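Local coordinates for hypothetical protein SA2161 (PDB 1Y7R) that is of unknown function but probably acts as an acetyltransferase of the GNAT family, transferring an acetyl group from acetyl-CoA to an unidentified acceptor, at residues G54-I57 with V63-I66. The protein carries 4 engineered substitutions. Sequence-based numbering, arbitrary orientation.
Sequences GRVI and VFQI
I57 and Q65 face each other as an antiparallel hydrogen-bonded pair, a status established by two reciprocal backbone bonds. I57 N donates to Q65 O over 3.0 Å, nearly straight at the hydrogen, and Q65 N returns a bond to I57 O at 2.9 Å. In the second, the donor stands above the carbonyl plane, and the same oxygen, I57 O, also receives a CA-H...O contact from F64 CA at 3.2 Å, so one acceptor serves two neighbouring residues.

The side chain of I57 can be followed outward along its partner. From CB, the branch through CG1 is set between the backbone N and the carbonyl carbon (chi1 55°), which turns it towards the neighbouring strand: I57 CG1 meets Q65 O at 3.5 Å and also touches Q65 CB. I57 CD1 then runs on beside the extended glutamine, 3.5 Å from Q65 OE1. The two side chains therefore lie side by side and point the same way. This face borders the second subunit: Q65 packs on Q65 of that subunit, and R55 makes a salt bridge to D59 of that subunit; within its own chain R55 forms a salt bridge with D68.

On the other sheet face, V56 and I66 form a non-hydrogen-bonded pair with CA atoms 4.6 Å apart. V56 CG1, anti to the backbone N (chi1 177°), approaches F64 CD1 at 3.8 Å, meeting the ring obliquely. Helix 80-95 covers this face, with I88 touching both V56 and I66.

The axes of segments 54-57 and 63-66 run at 157° to each other, close to antiparallel, as befits neighbouring arms of a beta hairpin, here strands 49-58 and 63-71: a helix-backed antiparallel pair in the central mixed sheet, characteristic of the GNAT acetyltransferase fold.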
ATOM      1  N   GLY A  54      -4.756  12.093   6.856  1.00  5.91           N
ATOM      2  CA  GLY A  54      -3.997  10.858   6.574  1.00  5.05           C
ATOM      3  C   GLY A  54      -4.979   9.762   6.187  1.00  4.70           C
ATOM      4  O   GLY A  54      -6.162   9.797   6.575  1.00  4.85           O
ATOM      5  N   ARG A  55      -4.513   8.792   5.397  1.00  5.31           N
ATOM      6  CA  ARG A  55      -5.409   7.737   4.909  1.00  5.02           C
ATOM      7  C   ARG A  55      -4.706   6.388   5.038  1.00  5.82           C
ATOM      8  O   ARG A  55      -3.471   6.331   5.113  1.00  7.07           O
ATOM      9  CB  ARG A  55      -5.828   8.003   3.439  1.00  5.03           C
ATOM     10  CG  ARG A  55      -6.484   9.378   3.245  1.00  3.37           C
ATOM     11  CD  ARG A  55      -6.700   9.758   1.804  1.00  6.56           C
ATOM     12  NE  ARG A  55      -7.723   8.924   1.149  1.00  8.30           N
ATOM     13  CZ  ARG A  55      -7.579   8.268  -0.004  1.00  7.09           C
ATOM     14  NH1 ARG A  55      -6.448   8.324  -0.711  1.00  9.92           N
ATOM     15  NH2 ARG A  55      -8.625   7.578  -0.463  1.00  8.19           N
ATOM     16  N   VAL A  56      -5.500   5.327   5.110  1.00  5.59           N
ATOM     17  CA  VAL A  56      -5.000   3.944   5.153  1.00  5.73           C
ATOM     18  C   VAL A  56      -5.730   3.099   4.086  1.00  5.54           C
ATOM     19  O   VAL A  56      -6.973   3.122   3.973  1.00  5.80           O
ATOM     20  CB  VAL A  56      -5.206   3.322   6.541  1.00  6.60           C
ATOM     21  CG1 VAL A  56      -4.757   1.832   6.568  1.00  6.64           C
ATOM     22  CG2 VAL A  56      -4.491   4.136   7.616  1.00  7.60           C
ATOM     23  N   ILE A  57      -4.938   2.348   3.316  1.00  6.00           N
ATOM     24  CA  ILE A  57      -5.424   1.309   2.423  1.00  5.80           C
ATOM     25  C   ILE A  57      -4.919  -0.039   2.967  1.00  5.29           C
ATOM     26  O   ILE A  57      -3.979  -0.084   3.776  1.00  5.33           O
ATOM     27  CB  ILE A  57      -4.989   1.530   0.948  1.00  5.69           C
ATOM     28  CG1 ILE A  57      -3.453   1.664   0.819  1.00  4.98           C
ATOM     29  CG2 ILE A  57      -5.713   2.763   0.349  1.00  6.74           C
ATOM     30  CD1 ILE A  57      -2.920   1.422  -0.596  1.00  6.33           C
ATOM     31  N   VAL A  63      -1.846  -6.847   5.417  1.00  5.04           N
ATOM     32  CA  VAL A  63      -1.055  -5.716   4.931  1.00  5.79           C
ATOM     33  C   VAL A  63      -1.871  -4.414   4.940  1.00  5.45           C
ATOM     34  O   VAL A  63      -3.040  -4.418   4.564  1.00  5.49           O
ATOM     35  CB  VAL A  63      -0.490  -6.004   3.518  1.00  6.32           C
ATOM     36  CG1 VAL A  63      -1.613  -6.290   2.475  1.00  7.12           C
ATOM     37  CG2 VAL A  63       0.511  -4.924   3.070  1.00  8.88           C
ATOM     38  N   PHE A  64      -1.224  -3.332   5.366  1.00  4.63           N
ATOM     39  CA  PHE A  64      -1.766  -1.967   5.203  1.00  3.89           C
ATOM     40  C   PHE A  64      -0.677  -1.031   4.659  1.00  4.52           C
ATOM     41  O   PHE A  64       0.524  -1.260   4.870  1.00  5.48           O
ATOM     42  CB  PHE A  64      -2.255  -1.417   6.553  1.00  4.56           C
ATOM     43  CG  PHE A  64      -3.328  -2.254   7.203  1.00  3.74           C
ATOM     44  CD1 PHE A  64      -4.660  -1.916   7.038  1.00  7.38           C
ATOM     45  CD2 PHE A  64      -2.983  -3.369   7.987  1.00  7.50           C
ATOM     46  CE1 PHE A  64      -5.690  -2.691   7.649  1.00  7.57           C
ATOM     47  CE2 PHE A  64      -3.978  -4.140   8.611  1.00  8.14           C
ATOM     48  CZ  PHE A  64      -5.341  -3.818   8.413  1.00  6.57           C
ATOM     49  N   GLN A  65      -1.112   0.033   3.983  1.00  4.82           N
ATOM     50  CA  GLN A  65      -0.209   1.111   3.607  1.00  5.98           C
ATOM     51  C   GLN A  65      -0.831   2.416   4.068  1.00  6.06           C
ATOM     52  O   GLN A  65      -2.013   2.669   3.816  1.00  6.55           O
ATOM     53  CB  GLN A  65       0.005   1.176   2.090  1.00  6.00           C
ATOM     54  CG  GLN A  65       1.273   1.967   1.734  1.00  6.98           C
ATOM     55  CD  GLN A  65       1.428   2.245   0.255  1.00  9.41           C
ATOM     56  OE1 GLN A  65       0.478   2.203  -0.519  1.00  9.28           O
ATOM     57  NE2 GLN A  65       2.633   2.597  -0.125  1.00 10.60           N
ATOM     58  N   ILE A  66      -0.029   3.222   4.744  1.00  5.30           N
ATOM     59  CA  ILE A  66      -0.411   4.566   5.151  1.00  6.20           C
ATOM     60  C   ILE A  66      -0.016   5.491   4.009  1.00  6.62           C
ATOM     61  O   ILE A  66       1.134   5.427   3.518  1.00  6.08           O
ATOM     62  CB  ILE A  66       0.308   4.968   6.450  1.00  5.81           C
ATOM     63  CG1 ILE A  66      -0.107   4.002   7.561  1.00  6.55           C
ATOM     64  CG2 ILE A  66       0.015   6.424   6.825  1.00  8.12           C
ATOM     65  CD1 ILE A  66       0.710   4.129   8.809  1.00  8.81           C
TER